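Local coordinates for putative methyl-accepting chemotaxis signal transduction protein (Campylobacter jejuni subsp. jejuni serotype O:2, PDB 4XMR) that probably serves as a chemotaxis receptor, its tandem PAS sensory domain binding isoleucine outside the membrane to steer the bacterium's movement, at residues L166-F180 against F187-H201. Residues are numbered along the deposited sequence; the frame is centred on the assembly and turned at random.
Sequences LQNLVAKTPGNTFLF and FAATNKELLNPSIDH
L179 faces both F187 and A188 across the antiparallel hairpin of strands 177-180 and 186-189, a classic beta bulge in the membrane-proximal half of a tandem PAS sensor. The carbonyl oxygen of L179 accepts from both F187 N (2.8 Å) and A188 N, while L179 N returns a bond to A188 O. Strand 186-189 is the outermost of its sheet within this chain, and here a side chain, not another strand of the chain, bonds to the outer edge. The amide of Q167, on helix 163-171, reads both backbone groups of A189: OE1 takes the N-H of A189 on a lone pair at 2.9 Å, and NE2 gives to A189 O at 3.2 Å. In the conformer described (Q167 has two), this pair of bonds sets the rotation of the amide, and the bend at chi2 (67°) turns it toward the strand. The aliphatic part of K192 lies against NE2.

Past the strand, T190 binds T177 O twice, through its backbone N and through OG1, with a water also donating to that oxygen. The same water bridges N176 OD1 to N191 N, while N176 ND2 donates to T241 O of strand 236-243. T177 OG1 itself is engaged by T25 of the long helix 9-48, which ties the hairpin to that helix.

Apolar contacts divide between the faces of the sheet. Beneath the helix, V170 CB meets A188 CB at 4.1 Å, and L166 CD2 touches the ring edge of F187. On the side of F178 and A189, L194 CD1 sits over the F178 ring face in a CH-pi contact, 4.1 Å from its centroid. Separately, F180 and H201 form an offset edge-to-face pair, the edge of F180 toward the face of H201, planes 85° apart, and H201 is steadied by NE2 donating in its own ring plane to L194 O at 3.1 Å.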
loop_
_atom_site.group_PDB
_atom_site.type_symbol
_atom_site.label_atom_id
_atom_site.label_comp_id
_atom_site.label_asym_id
_atom_site.label_seq_id
_atom_site.Cartn_x
_atom_site.Cartn_y
_atom_site.Cartn_z
ATOM N N LEU B 166 10.130 -0.326 2.577
ATOM C CA LEU B 166 10.078 -0.670 1.167
ATOM C C LEU B 166 10.730 -2.038 0.935
ATOM O O LEU B 166 10.242 -2.840 0.136
ATOM C CB LEU B 166 10.710 0.436 0.325
ATOM C CG LEU B 166 10.760 0.113 -1.165
ATOM C CD1 LEU B 166 9.365 -0.230 -1.704
ATOM C CD2 LEU B 166 11.347 1.310 -1.886
ATOM N N GLN B 167 11.832 -2.328 1.628
ATOM C CA GLN B 167 12.442 -3.658 1.514
ATOM C C GLN B 167 11.445 -4.732 1.890
ATOM O O GLN B 167 11.306 -5.739 1.193
ATOM C CB GLN B 167 13.697 -3.798 2.388
ATOM C CG GLN B 167 13.982 -5.236 2.908
ATOM C CD GLN B 167 14.346 -6.251 1.817
ATOM O OE1 GLN B 167 14.942 -5.912 0.807
ATOM N NE2 GLN B 167 13.992 -7.505 2.038
ATOM N N ASN B 168 10.738 -4.518 2.992
ATOM C CA ASN B 168 9.778 -5.516 3.432
ATOM C C ASN B 168 8.660 -5.753 2.416
ATOM O O ASN B 168 8.240 -6.890 2.195
ATOM C CB ASN B 168 9.205 -5.149 4.803
ATOM C CG ASN B 168 10.220 -5.305 5.918
ATOM O OD1 ASN B 168 11.231 -5.981 5.758
ATOM N ND2 ASN B 168 9.948 -4.683 7.055
ATOM N N LEU B 169 8.195 -4.687 1.783
ATOM C CA LEU B 169 7.196 -4.809 0.727
ATOM C C LEU B 169 7.729 -5.609 -0.461
ATOM O O LEU B 169 7.055 -6.496 -0.986
ATOM C CB LEU B 169 6.769 -3.432 0.252
ATOM C CG LEU B 169 5.851 -2.711 1.230
ATOM C CD1 LEU B 169 5.734 -1.233 0.885
ATOM C CD2 LEU B 169 4.472 -3.356 1.199
ATOM N N VAL B 170 8.944 -5.296 -0.895
ATOM C CA VAL B 170 9.533 -6.009 -2.021
ATOM C C VAL B 170 9.709 -7.494 -1.696
ATOM O O VAL B 170 9.424 -8.363 -2.529
ATOM C CB VAL B 170 10.873 -5.388 -2.426
ATOM C CG1 VAL B 170 11.597 -6.273 -3.461
ATOM C CG2 VAL B 170 10.637 -4.008 -2.981
ATOM N N ALA B 171 10.162 -7.789 -0.482
ATOM C CA ALA B 171 10.412 -9.173 -0.089
ATOM C C ALA B 171 9.168 -10.062 -0.154
ATOM O O ALA B 171 9.275 -11.280 -0.319
ATOM C CB ALA B 171 11.034 -9.223 1.298
ATOM N N LYS B 172 7.992 -9.460 -0.043
ATOM C CA LYS B 172 6.750 -10.228 -0.060
ATOM C C LYS B 172 6.236 -10.496 -1.466
ATOM O O LYS B 172 5.321 -11.288 -1.655
ATOM C CB LYS B 172 5.665 -9.507 0.751
ATOM C CG LYS B 172 5.892 -9.501 2.257
ATOM C CD LYS B 172 4.742 -8.790 2.969
ATOM C CE LYS B 172 4.873 -8.870 4.481
ATOM N NZ LYS B 172 4.760 -10.271 4.975
ATOM N N THR B 173 6.814 -9.827 -2.453
ATOM C CA THR B 173 6.332 -9.995 -3.817
ATOM C C THR B 173 6.756 -11.342 -4.398
ATOM O O THR B 173 7.821 -11.860 -4.064
ATOM C CB THR B 173 6.866 -8.893 -4.758
ATOM O OG1 THR B 173 8.295 -8.992 -4.871
ATOM C CG2 THR B 173 6.456 -7.498 -4.272
ATOM N N PRO B 174 5.934 -11.905 -5.289
ATOM C CA PRO B 174 6.366 -13.115 -6.005
ATOM C C PRO B 174 7.571 -12.861 -6.908
ATOM O O PRO B 174 7.906 -11.717 -7.234
ATOM C CB PRO B 174 5.152 -13.464 -6.865
ATOM C CG PRO B 174 4.420 -12.144 -7.024
ATOM C CD PRO B 174 4.611 -11.430 -5.726
ATOM N N GLY B 175 8.222 -13.941 -7.316
ATOM C CA GLY B 175 9.349 -13.837 -8.219
ATOM C C GLY B 175 10.639 -13.452 -7.524
ATOM O O GLY B 175 10.642 -12.835 -6.444
ATOM N N ASN B 176 11.748 -13.806 -8.169
ATOM C CA ASN B 176 13.059 -13.446 -7.670
ATOM C C ASN B 176 13.385 -12.025 -8.106
ATOM O O ASN B 176 14.208 -11.802 -9.019
ATOM C CB ASN B 176 14.105 -14.422 -8.181
ATOM C CG ASN B 176 15.465 -14.157 -7.596
ATOM O OD1 ASN B 176 15.600 -13.915 -6.390
ATOM N ND2 ASN B 176 16.489 -14.196 -8.441
ATOM N N THR B 177 12.708 -11.070 -7.470
ATOM C CA THR B 177 12.843 -9.671 -7.832
ATOM C C THR B 177 13.676 -8.925 -6.803
ATOM O O THR B 177 13.736 -9.300 -5.630
ATOM C CB THR B 177 11.481 -8.989 -7.989
ATOM O OG1 THR B 177 10.770 -9.095 -6.751
ATOM C CG2 THR B 177 10.656 -9.644 -9.097
ATOM N N PHE B 178 14.336 -7.868 -7.261
ATOM C CA PHE B 178 15.210 -7.082 -6.403
ATOM C C PHE B 178 15.382 -5.676 -6.959
ATOM O O PHE B 178 15.029 -5.413 -8.102
ATOM C CB PHE B 178 16.551 -7.796 -6.135
ATOM C CG PHE B 178 17.253 -8.317 -7.372
ATOM C CD1 PHE B 178 16.897 -9.546 -7.917
ATOM C CD2 PHE B 178 18.309 -7.620 -7.946
ATOM C CE1 PHE B 178 17.549 -10.049 -9.041
ATOM C CE2 PHE B 178 18.972 -8.125 -9.070
ATOM C CZ PHE B 178 18.584 -9.338 -9.606
ATOM N N LEU B 179 15.877 -4.774 -6.116
ATOM C CA LEU B 179 16.049 -3.371 -6.466
ATOM C C LEU B 179 17.476 -2.923 -6.229
ATOM O O LEU B 179 18.061 -3.253 -5.200
ATOM C CB LEU B 179 15.163 -2.477 -5.593
ATOM C CG LEU B 179 13.654 -2.602 -5.622
ATOM C CD1 LEU B 179 13.070 -1.529 -4.695
ATOM C CD2 LEU B 179 13.121 -2.453 -7.037
ATOM N N PHE B 180 18.003 -2.132 -7.162
ATOM C CA PHE B 180 19.242 -1.393 -6.952
ATOM C C PHE B 180 18.918 0.073 -6.744
ATOM O O PHE B 180 17.963 0.592 -7.320
ATOM C CB PHE B 180 20.160 -1.502 -8.170
ATOM C CG PHE B 180 20.661 -2.885 -8.434
ATOM C CD1 PHE B 180 21.795 -3.349 -7.793
ATOM C CD2 PHE B 180 20.008 -3.707 -9.339
ATOM C CE1 PHE B 180 22.267 -4.620 -8.032
ATOM C CE2 PHE B 180 20.476 -4.979 -9.586
ATOM C CZ PHE B 180 21.609 -5.434 -8.936
ATOM N N PHE B 187 19.623 -2.828 -2.924
ATOM C CA PHE B 187 18.808 -2.047 -1.998
ATOM C C PHE B 187 17.715 -2.891 -1.343
ATOM O O PHE B 187 17.481 -2.788 -0.141
ATOM C CB PHE B 187 18.211 -0.838 -2.733
ATOM C CG PHE B 187 17.212 -0.057 -1.925
ATOM C CD1 PHE B 187 17.622 0.971 -1.097
ATOM C CD2 PHE B 187 15.855 -0.330 -2.027
ATOM C CE1 PHE B 187 16.700 1.698 -0.362
ATOM C CE2 PHE B 187 14.928 0.385 -1.299
ATOM C CZ PHE B 187 15.352 1.401 -0.463
ATOM N N ALA B 188 17.042 -3.718 -2.138
ATOM C CA ALA B 188 15.972 -4.582 -1.638
ATOM C C ALA B 188 15.956 -5.885 -2.431
ATOM O O ALA B 188 16.374 -5.901 -3.587
ATOM C CB ALA B 188 14.614 -3.893 -1.752
ATOM N N ALA B 189 15.499 -6.978 -1.821
ATOM C CA ALA B 189 15.447 -8.265 -2.519
ATOM C C ALA B 189 14.437 -9.226 -1.898
ATOM O O ALA B 189 14.256 -9.245 -0.681
ATOM C CB ALA B 189 16.837 -8.904 -2.549
ATOM N N THR B 190 13.785 -10.022 -2.738
ATOM C CA THR B 190 12.895 -11.085 -2.283
ATOM C C THR B 190 13.688 -12.159 -1.553
ATOM O O THR B 190 13.297 -12.638 -0.480
ATOM C CB THR B 190 12.178 -11.712 -3.466
ATOM O OG1 THR B 190 11.418 -10.695 -4.125
ATOM C CG2 THR B 190 11.251 -12.827 -3.010
ATOM N N ASN B 191 14.804 -12.542 -2.152
ATOM C CA ASN B 191 15.748 -13.435 -1.503
ATOM C C ASN B 191 16.722 -12.559 -0.731
ATOM O O ASN B 191 17.609 -11.948 -1.318
ATOM C CB ASN B 191 16.468 -14.273 -2.561
ATOM C CG ASN B 191 17.574 -15.143 -1.986
ATOM O OD1 ASN B 191 17.761 -15.225 -0.769
ATOM N ND2 ASN B 191 18.309 -15.812 -2.869
ATOM N N LYS B 192 16.539 -12.481 0.585
ATOM C CA LYS B 192 17.319 -11.554 1.400
ATOM C C LYS B 192 18.815 -11.858 1.402
ATOM O O LYS B 192 19.612 -11.032 1.836
ATOM C CB LYS B 192 16.746 -11.425 2.820
ATOM C CG LYS B 192 15.441 -10.626 2.848
ATOM C CD LYS B 192 14.880 -10.409 4.253
ATOM C CE LYS B 192 13.492 -9.769 4.183
ATOM N NZ LYS B 192 12.878 -9.496 5.515
ATOM N N GLU B 193 19.198 -13.029 0.896
ATOM C CA GLU B 193 20.613 -13.339 0.707
ATOM C C GLU B 193 21.290 -12.430 -0.323
ATOM O O GLU B 193 22.498 -12.186 -0.249
ATOM C CB GLU B 193 20.807 -14.808 0.321
ATOM C CG GLU B 193 20.552 -15.792 1.452
ATOM C CD GLU B 193 21.301 -17.105 1.271
ATOM O OE1 GLU B 193 21.658 -17.445 0.121
ATOM O OE2 GLU B 193 21.546 -17.796 2.282
ATOM N N LEU B 194 20.520 -11.935 -1.287
ATOM C CA LEU B 194 21.058 -11.032 -2.305
ATOM C C LEU B 194 21.537 -9.713 -1.712
ATOM O O LEU B 194 22.246 -8.958 -2.373
ATOM C CB LEU B 194 20.017 -10.755 -3.396
ATOM C CG LEU B 194 19.651 -11.933 -4.293
ATOM C CD1 LEU B 194 18.791 -11.444 -5.453
ATOM C CD2 LEU B 194 20.891 -12.669 -4.804
ATOM N N LEU B 195 21.152 -9.438 -0.467
ATOM C CA LEU B 195 21.532 -8.186 0.178
ATOM C C LEU B 195 22.946 -8.223 0.740
ATOM O O LEU B 195 23.542 -7.184 1.027
ATOM C CB LEU B 195 20.549 -7.841 1.293
ATOM C CG LEU B 195 19.116 -7.558 0.828
ATOM C CD1 LEU B 195 18.222 -7.274 2.023
ATOM C CD2 LEU B 195 19.076 -6.402 -0.158
ATOM N N ASN B 196 23.477 -9.426 0.908
ATOM C CA ASN B 196 24.809 -9.574 1.462
ATOM C C ASN B 196 25.853 -8.977 0.522
ATOM O O ASN B 196 25.830 -9.234 -0.677
ATOM C CB ASN B 196 25.114 -11.044 1.744
ATOM C CG ASN B 196 26.282 -11.219 2.690
ATOM O OD1 ASN B 196 27.439 -11.031 2.308
ATOM N ND2 ASN B 196 25.986 -11.586 3.935
ATOM N N PRO B 197 26.770 -8.170 1.069
ATOM C CA PRO B 197 27.794 -7.465 0.289
ATOM C C PRO B 197 28.674 -8.386 -0.554
ATOM O O PRO B 197 29.258 -7.928 -1.534
ATOM C CB PRO B 197 28.642 -6.790 1.367
ATOM C CG PRO B 197 27.736 -6.645 2.527
ATOM C CD PRO B 197 26.847 -7.845 2.503
ATOM N N SER B 198 28.766 -9.659 -0.180
ATOM C CA SER B 198 29.623 -10.601 -0.899
ATOM C C SER B 198 29.037 -11.078 -2.236
ATOM O O SER B 198 29.732 -11.719 -3.028
ATOM C CB SER B 198 29.960 -11.800 -0.013
ATOM O OG SER B 198 30.622 -11.381 1.175
ATOM N N ILE B 199 27.770 -10.763 -2.489
ATOM C CA ILE B 199 27.122 -11.125 -3.743
ATOM C C ILE B 199 27.574 -10.185 -4.854
ATOM O O ILE B 199 27.523 -8.961 -4.704
ATOM C CB ILE B 199 25.578 -11.056 -3.632
ATOM C CG1 ILE B 199 25.074 -11.956 -2.505
ATOM C CG2 ILE B 199 24.923 -11.433 -4.960
ATOM C CD1 ILE B 199 25.329 -13.427 -2.738
ATOM N N ASP B 200 28.012 -10.766 -5.969
ATOM C CA ASP B 200 28.482 -9.991 -7.115
ATOM C C ASP B 200 27.342 -9.651 -8.068
ATOM O O ASP B 200 26.838 -10.518 -8.786
ATOM C CB ASP B 200 29.576 -10.764 -7.850
ATOM C CG ASP B 200 30.168 -9.990 -9.008
ATOM O OD1 ASP B 200 29.943 -8.765 -9.099
ATOM O OD2 ASP B 200 30.886 -10.610 -9.826
ATOM N N HIS B 201 26.947 -8.381 -8.083
ATOM C CA HIS B 201 25.861 -7.937 -8.948
ATOM C C HIS B 201 26.317 -7.357 -10.283
ATOM O O HIS B 201 25.490 -6.946 -11.088
ATOM C CB HIS B 201 24.980 -6.935 -8.210
ATOM C CG HIS B 201 24.240 -7.532 -7.054
ATOM N ND1 HIS B 201 23.184 -8.402 -7.224
ATOM C CD2 HIS B 201 24.406 -7.389 -5.720
ATOM C CE1 HIS B 201 22.727 -8.767 -6.039
ATOM N NE2 HIS B 201 23.451 -8.170 -5.110
HETATM O O HOH W 1 11.361 -12.942 1.139
HETATM O O HOH W 2 15.283 -11.693 -4.880
HETATM O O HOH W 3 17.536 -15.755 -5.683
#